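Local coordinates for protein dimethyl-sulfide monooxygenase (Hyphomicrobium sulfonivorans, PDB 6AK1) that oxidises dimethyl sulfide to methanethiol and formaldehyde with FMN, NADH and oxygen, the first step in breaking down dimethyl sulfide, at residues T438-V443 with Q451-Y456; L171-W176 with H447-Y452. All blocks are in the same frame, centred on the assembly; numbering follows the deposited sequence.

Contact 1 (T438-V443 with Q451-Y456); sequences TNDGRV and QYRDAY
Arg442 and Arg453 form a parallel guanidinium stack, each central carbon over the other, the centre of a surface contact between two loops of the C-terminal tail. The two groups lie face on face, with centres 3.6 Å apart and planes at 4°. Their side chains cross at about a right angle. Arg453 reaches over with a chain extended from CG to NE, and its CG is anti to the backbone N (chi1 175°). Arg442 instead bends at chi2 and chi3. Carboxylates probably offset the like charges. Arg442 NH2 makes a salt bridge with Asp178, next to the stack. Asp440 OD2 meets Arg453 NH2 at the edge of the guanidinium, in its plane, in a salt bridge whose hydrogen bond is straight but weak at 3.5 Å. With an alanine here in place of Arg442, the Arg453 guanidinium would probably lose the group stacked on one face, and Asp178 this salt-bridge mate. Turns shape both loops. Arg453 is the second residue of a type II beta turn from Tyr452 to Ala455. In the other loop, Asp440 closes an Asx turn: its OD1 accepts from Arg442 N at 3.0 Å, from above the carboxylate plane. Thr438 OG1 also donates to Arg442 O, at 2.8 Å. A water completes the join, donating to Val443 O at 3.0 Å and accepting from Arg453 NH2 at 3.0 Å.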
loop_
_atom_site.group_PDB
_atom_site.type_symbol
_atom_site.label_atom_id
_atom_site.label_comp_id
_atom_site.label_asym_id
_atom_site.label_seq_id
_atom_site.Cartn_x
_atom_site.Cartn_y
_atom_site.Cartn_z
ATOM N N THR A 438 15.607 1.063 -11.990
ATOM C CA THR A 438 16.205 2.177 -12.716
ATOM C C THR A 438 17.488 2.582 -12.009
ATOM O O THR A 438 17.578 2.533 -10.782
ATOM C CB THR A 438 15.239 3.358 -12.815
ATOM O OG1 THR A 438 14.803 3.730 -11.504
ATOM C CG2 THR A 438 14.015 2.989 -13.665
ATOM N N ASN A 439 18.508 2.936 -12.785
ATOM C CA ASN A 439 19.815 3.129 -12.166
ATOM C C ASN A 439 19.863 4.394 -11.322
ATOM O O ASN A 439 20.583 4.432 -10.317
ATOM C CB ASN A 439 20.920 3.147 -13.223
ATOM C CG ASN A 439 22.310 3.089 -12.600
ATOM O OD1 ASN A 439 22.626 2.163 -11.847
ATOM N ND2 ASN A 439 23.146 4.083 -12.912
ATOM N N ASP A 440 19.101 5.422 -11.696
ATOM C CA ASP A 440 19.086 6.691 -10.979
ATOM C C ASP A 440 17.973 6.762 -9.944
ATOM O O ASP A 440 17.817 7.801 -9.295
ATOM C CB ASP A 440 18.949 7.863 -11.969
ATOM C CG ASP A 440 17.767 7.698 -12.931
ATOM O OD1 ASP A 440 16.902 6.811 -12.719
ATOM O OD2 ASP A 440 17.700 8.462 -13.915
ATOM N N GLY A 441 17.184 5.696 -9.797
ATOM C CA GLY A 441 16.043 5.696 -8.898
ATOM C C GLY A 441 14.924 6.648 -9.290
ATOM O O GLY A 441 14.042 6.940 -8.478
ATOM N N ARG A 442 14.951 7.140 -10.526
ATOM C CA ARG A 442 13.867 7.928 -11.093
ATOM C C ARG A 442 12.996 7.049 -11.988
ATOM O O ARG A 442 13.390 5.952 -12.392
ATOM C CB ARG A 442 14.421 9.116 -11.877
ATOM C CG ARG A 442 15.372 10.007 -11.068
ATOM C CD ARG A 442 15.182 11.455 -11.452
ATOM N NE ARG A 442 16.417 12.091 -11.882
ATOM C CZ ARG A 442 16.481 13.305 -12.416
ATOM N NH1 ARG A 442 15.372 14.013 -12.604
ATOM N NH2 ARG A 442 17.657 13.801 -12.777
ATOM N N VAL A 443 11.787 7.539 -12.279
ATOM C CA VAL A 443 10.827 6.728 -13.017
ATOM C C VAL A 443 11.376 6.314 -14.387
ATOM O O VAL A 443 12.190 7.017 -15.003
ATOM C CB VAL A 443 9.502 7.489 -13.183
ATOM C CG1 VAL A 443 8.724 7.518 -11.854
ATOM C CG2 VAL A 443 9.777 8.915 -13.737
ATOM N N GLN A 451 7.080 12.162 -18.499
ATOM C CA GLN A 451 6.838 13.169 -19.525
ATOM C C GLN A 451 6.962 14.596 -19.003
ATOM O O GLN A 451 7.099 15.521 -19.810
ATOM C CB GLN A 451 5.469 12.958 -20.161
ATOM C CG GLN A 451 4.307 13.183 -19.250
ATOM C CD GLN A 451 3.223 12.162 -19.519
ATOM O OE1 GLN A 451 3.315 11.416 -20.494
ATOM N NE2 GLN A 451 2.209 12.096 -18.643
ATOM N N TYR A 452 6.941 14.808 -17.688
ATOM C CA TYR A 452 7.189 16.143 -17.166
ATOM C C TYR A 452 8.650 16.369 -16.814
ATOM O O TYR A 452 9.019 17.495 -16.483
ATOM C CB TYR A 452 6.288 16.410 -15.961
ATOM C CG TYR A 452 4.876 16.155 -16.366
ATOM C CD1 TYR A 452 4.251 16.982 -17.296
ATOM C CD2 TYR A 452 4.194 15.055 -15.901
ATOM C CE1 TYR A 452 2.970 16.737 -17.721
ATOM C CE2 TYR A 452 2.912 14.802 -16.310
ATOM C CZ TYR A 452 2.303 15.642 -17.222
ATOM O OH TYR A 452 1.014 15.375 -17.622
ATOM N N ARG A 453 9.486 15.336 -16.918
ATOM C CA ARG A 453 10.905 15.483 -16.656
ATOM C C ARG A 453 11.521 16.346 -17.754
ATOM O O ARG A 453 11.442 16.016 -18.944
ATOM C CB ARG A 453 11.578 14.116 -16.558
ATOM C CG ARG A 453 13.079 14.222 -16.407
ATOM C CD ARG A 453 13.689 12.828 -16.037
ATOM N NE ARG A 453 15.137 12.956 -16.158
ATOM C CZ ARG A 453 15.994 12.018 -15.760
ATOM N NH1 ARG A 453 17.302 12.201 -15.906
ATOM N NH2 ARG A 453 15.542 10.899 -15.195
ATOM N N ASP A 454 12.074 17.484 -17.343
ATOM C CA ASP A 454 12.654 18.494 -18.228
ATOM C C ASP A 454 11.638 19.127 -19.175
ATOM O O ASP A 454 12.029 19.819 -20.123
ATOM C CB ASP A 454 13.825 17.917 -19.030
ATOM C CG ASP A 454 15.051 17.687 -18.177
ATOM O OD1 ASP A 454 15.334 18.520 -17.285
ATOM O OD2 ASP A 454 15.730 16.665 -18.414
ATOM N N ALA A 455 10.339 18.922 -18.940
ATOM C CA ALA A 455 9.315 19.446 -19.840
ATOM C C ALA A 455 9.089 20.942 -19.693
ATOM O O ALA A 455 8.368 21.518 -20.513
ATOM C CB ALA A 455 7.973 18.732 -19.630
ATOM N N TYR A 456 9.658 21.586 -18.675
ATOM C CA TYR A 456 9.533 23.030 -18.517
ATOM C C TYR A 456 10.833 23.748 -18.838
ATOM O O TYR A 456 10.925 24.969 -18.635
ATOM C CB TYR A 456 9.050 23.391 -17.104
ATOM C CG TYR A 456 7.609 22.981 -16.848
ATOM C CD1 TYR A 456 7.291 21.677 -16.483
ATOM C CD2 TYR A 456 6.571 23.885 -16.996
ATOM C CE1 TYR A 456 5.981 21.292 -16.257
ATOM C CE2 TYR A 456 5.267 23.515 -16.775
ATOM C CZ TYR A 456 4.975 22.218 -16.399
ATOM O OH TYR A 456 3.668 21.843 -16.173
HETATM O O HOH W 1 12.781 9.841 -15.648
#

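Contact 2 (L171-W176 with H447-Y452); sequences LWEGSW and HPAAQY
Glu173 and Gly174, at the end region of helix 157-174, pack against the helical turn of residues 448-452. The approach is close, and it is made by aliphatic carbons and backbone. Glu173 comes first along the helix. Its CG lies beside the backbone N, anti to the carbonyl carbon (chi1 -59°), and touches the turn with its aliphatic part. CG meets Ala449 O at 3.5 Å and Ala449 CB at 4.1 Å. CB of Glu173 rests on CB of Tyr452, also at 4.1 Å. The chain then bends at chi2, and the buried carboxylate finds its partner outside the turn: OE2 is hydrogen-bonded to Thr221. Gly174 follows, and its CA lies 3.1 Å from Tyr452 O. The CA atoms of Gly174 and Tyr452 are only 4.8 Å apart. Gly174 has no CB, and Tyr452 O occupies the direction a CB would take, consistent with glycine at this close approach. The Tyr452 side chain goes on to touch Glu166, Tyr169 and Lys170 of the same helix. The turn has its own bonds. Ala449 N donates to His447 ND1 at 2.9 Å, tilted 19° from the imidazole plane, and His447 NE2 is bonded to Asn240 O. Helix 157-174 belongs to the luciferase-like TIM barrel, and the arrangement is a C-terminal tail packed against the C-terminal end of a helix of that barrel.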
loop_
_atom_site.group_PDB
_atom_site.type_symbol
_atom_site.label_atom_id
_atom_site.label_comp_id
_atom_site.label_asym_id
_atom_site.label_seq_id
_atom_site.Cartn_x
_atom_site.Cartn_y
_atom_site.Cartn_z
ATOM N N LEU A 171 4.531 18.823 -10.401
ATOM C CA LEU A 171 5.222 19.435 -9.269
ATOM C C LEU A 171 6.535 18.719 -8.978
ATOM O O LEU A 171 7.582 19.361 -8.821
ATOM C CB LEU A 171 4.309 19.428 -8.043
ATOM C CG LEU A 171 3.077 20.323 -8.170
ATOM C CD1 LEU A 171 2.052 20.011 -7.088
ATOM C CD2 LEU A 171 3.477 21.813 -8.139
ATOM N N TRP A 172 6.506 17.379 -8.961
ATOM C CA TRP A 172 7.662 16.580 -8.549
ATOM C C TRP A 172 8.750 16.519 -9.617
ATOM O O TRP A 172 9.941 16.597 -9.293
ATOM C CB TRP A 172 7.221 15.153 -8.205
ATOM C CG TRP A 172 6.507 14.987 -6.888
ATOM C CD1 TRP A 172 6.684 15.730 -5.750
ATOM C CD2 TRP A 172 5.508 14.010 -6.578
ATOM N NE1 TRP A 172 5.862 15.270 -4.751
ATOM C CE2 TRP A 172 5.129 14.211 -5.232
ATOM C CE3 TRP A 172 4.897 12.977 -7.309
ATOM C CZ2 TRP A 172 4.159 13.414 -4.595
ATOM C CZ3 TRP A 172 3.933 12.181 -6.672
ATOM C CH2 TRP A 172 3.577 12.415 -5.325
ATOM N N GLU A 173 8.364 16.353 -10.886
ATOM C CA GLU A 173 9.299 16.120 -11.986
ATOM C C GLU A 173 9.642 17.372 -12.789
ATOM O O GLU A 173 10.800 17.545 -13.179
ATOM C CB GLU A 173 8.741 15.062 -12.946
ATOM C CG GLU A 173 8.456 13.704 -12.313
ATOM C CD GLU A 173 9.726 12.936 -11.953
ATOM O OE1 GLU A 173 10.797 13.219 -12.535
ATOM O OE2 GLU A 173 9.652 12.044 -11.077
ATOM N N GLY A 174 8.669 18.246 -13.060
ATOM C CA GLY A 174 8.892 19.335 -13.995
ATOM C C GLY A 174 9.190 20.703 -13.415
ATOM O O GLY A 174 9.906 21.502 -14.033
ATOM N N SER A 175 8.663 20.980 -12.222
ATOM C CA SER A 175 8.675 22.347 -11.709
ATOM C C SER A 175 10.095 22.854 -11.450
ATOM O O SER A 175 10.420 23.995 -11.798
ATOM C CB SER A 175 7.827 22.438 -10.446
ATOM O OG SER A 175 7.803 23.778 -10.011
ATOM N N TRP A 176 10.956 22.045 -10.828
ATOM C CA TRP A 176 12.359 22.429 -10.648
ATOM C C TRP A 176 13.229 21.563 -11.547
ATOM O O TRP A 176 13.094 20.336 -11.547
ATOM C CB TRP A 176 12.861 22.285 -9.201
ATOM C CG TRP A 176 12.147 23.067 -8.137
ATOM C CD1 TRP A 176 10.803 23.274 -8.027
ATOM C CD2 TRP A 176 12.746 23.718 -7.008
ATOM N NE1 TRP A 176 10.525 24.021 -6.909
ATOM C CE2 TRP A 176 11.701 24.315 -6.267
ATOM C CE3 TRP A 176 14.063 23.859 -6.554
ATOM C CZ2 TRP A 176 11.931 25.046 -5.097
ATOM C CZ3 TRP A 176 14.298 24.599 -5.389
ATOM C CH2 TRP A 176 13.237 25.182 -4.678
ATOM N N HIS A 447 7.119 5.677 -17.897
ATOM C CA HIS A 447 6.154 5.974 -16.844
ATOM C C HIS A 447 5.537 7.345 -17.102
ATOM O O HIS A 447 6.236 8.250 -17.550
ATOM C CB HIS A 447 6.827 5.954 -15.466
ATOM C CG HIS A 447 5.864 6.070 -14.326
ATOM N ND1 HIS A 447 5.327 7.277 -13.923
ATOM C CD2 HIS A 447 5.310 5.125 -13.528
ATOM C CE1 HIS A 447 4.488 7.069 -12.924
ATOM N NE2 HIS A 447 4.457 5.771 -12.666
ATOM N N PRO A 448 4.237 7.524 -16.839
ATOM C CA PRO A 448 3.604 8.814 -17.163
ATOM C C PRO A 448 4.235 10.003 -16.458
ATOM O O PRO A 448 4.133 11.123 -16.972
ATOM C CB PRO A 448 2.140 8.615 -16.737
ATOM C CG PRO A 448 2.150 7.420 -15.813
ATOM C CD PRO A 448 3.272 6.554 -16.288
ATOM N N ALA A 449 4.891 9.802 -15.309
ATOM C CA ALA A 449 5.585 10.905 -14.646
ATOM C C ALA A 449 6.767 11.415 -15.470
ATOM O O ALA A 449 7.104 12.607 -15.405
ATOM C CB ALA A 449 6.061 10.469 -13.257
ATOM N N ALA A 450 7.398 10.536 -16.253
ATOM C CA ALA A 450 8.594 10.913 -17.006
ATOM C C ALA A 450 8.327 11.976 -18.071
ATOM O O ALA A 450 9.266 12.643 -18.509
ATOM C CB ALA A 450 9.204 9.676 -17.660
ATOM N N GLN A 451 7.080 12.162 -18.499
ATOM C CA GLN A 451 6.838 13.169 -19.525
ATOM C C GLN A 451 6.962 14.596 -19.003
ATOM O O GLN A 451 7.099 15.521 -19.810
ATOM C CB GLN A 451 5.469 12.958 -20.161
ATOM C CG GLN A 451 4.307 13.183 -19.250
ATOM C CD GLN A 451 3.223 12.162 -19.519
ATOM O OE1 GLN A 451 3.315 11.416 -20.494
ATOM N NE2 GLN A 451 2.209 12.096 -18.643
ATOM N N TYR A 452 6.941 14.808 -17.688
ATOM C CA TYR A 452 7.189 16.143 -17.166
ATOM C C TYR A 452 8.650 16.369 -16.814
ATOM O O TYR A 452 9.019 17.495 -16.483
ATOM C CB TYR A 452 6.288 16.410 -15.961
ATOM C CG TYR A 452 4.876 16.155 -16.366
ATOM C CD1 TYR A 452 4.251 16.982 -17.296
ATOM C CD2 TYR A 452 4.194 15.055 -15.901
ATOM C CE1 TYR A 452 2.970 16.737 -17.721
ATOM C CE2 TYR A 452 2.912 14.802 -16.310
ATOM C CZ TYR A 452 2.303 15.642 -17.222
ATOM O OH TYR A 452 1.014 15.375 -17.622
#

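From the N terminus, residues 171-176 come first, at the end region of helix 157-174. The chain then runs through the later barrel strands and helices to helix 431-435 and its following tail. Contact 2 closes that long loop when residues 447-452 return to the helix. Contact 1 closes a short loop within the tail, between residues 438-443 and 451-456, and overlaps contact 2 at Gln451 and Tyr452. The two loops cross: contact 1 starts inside the long loop, at 438-443, and its second segment runs on past Tyr452. The contacts touch directly: Val443 CG2 packs on Ala449 CB at 4.1 Å. Together they tie the tail to itself and to the barrel.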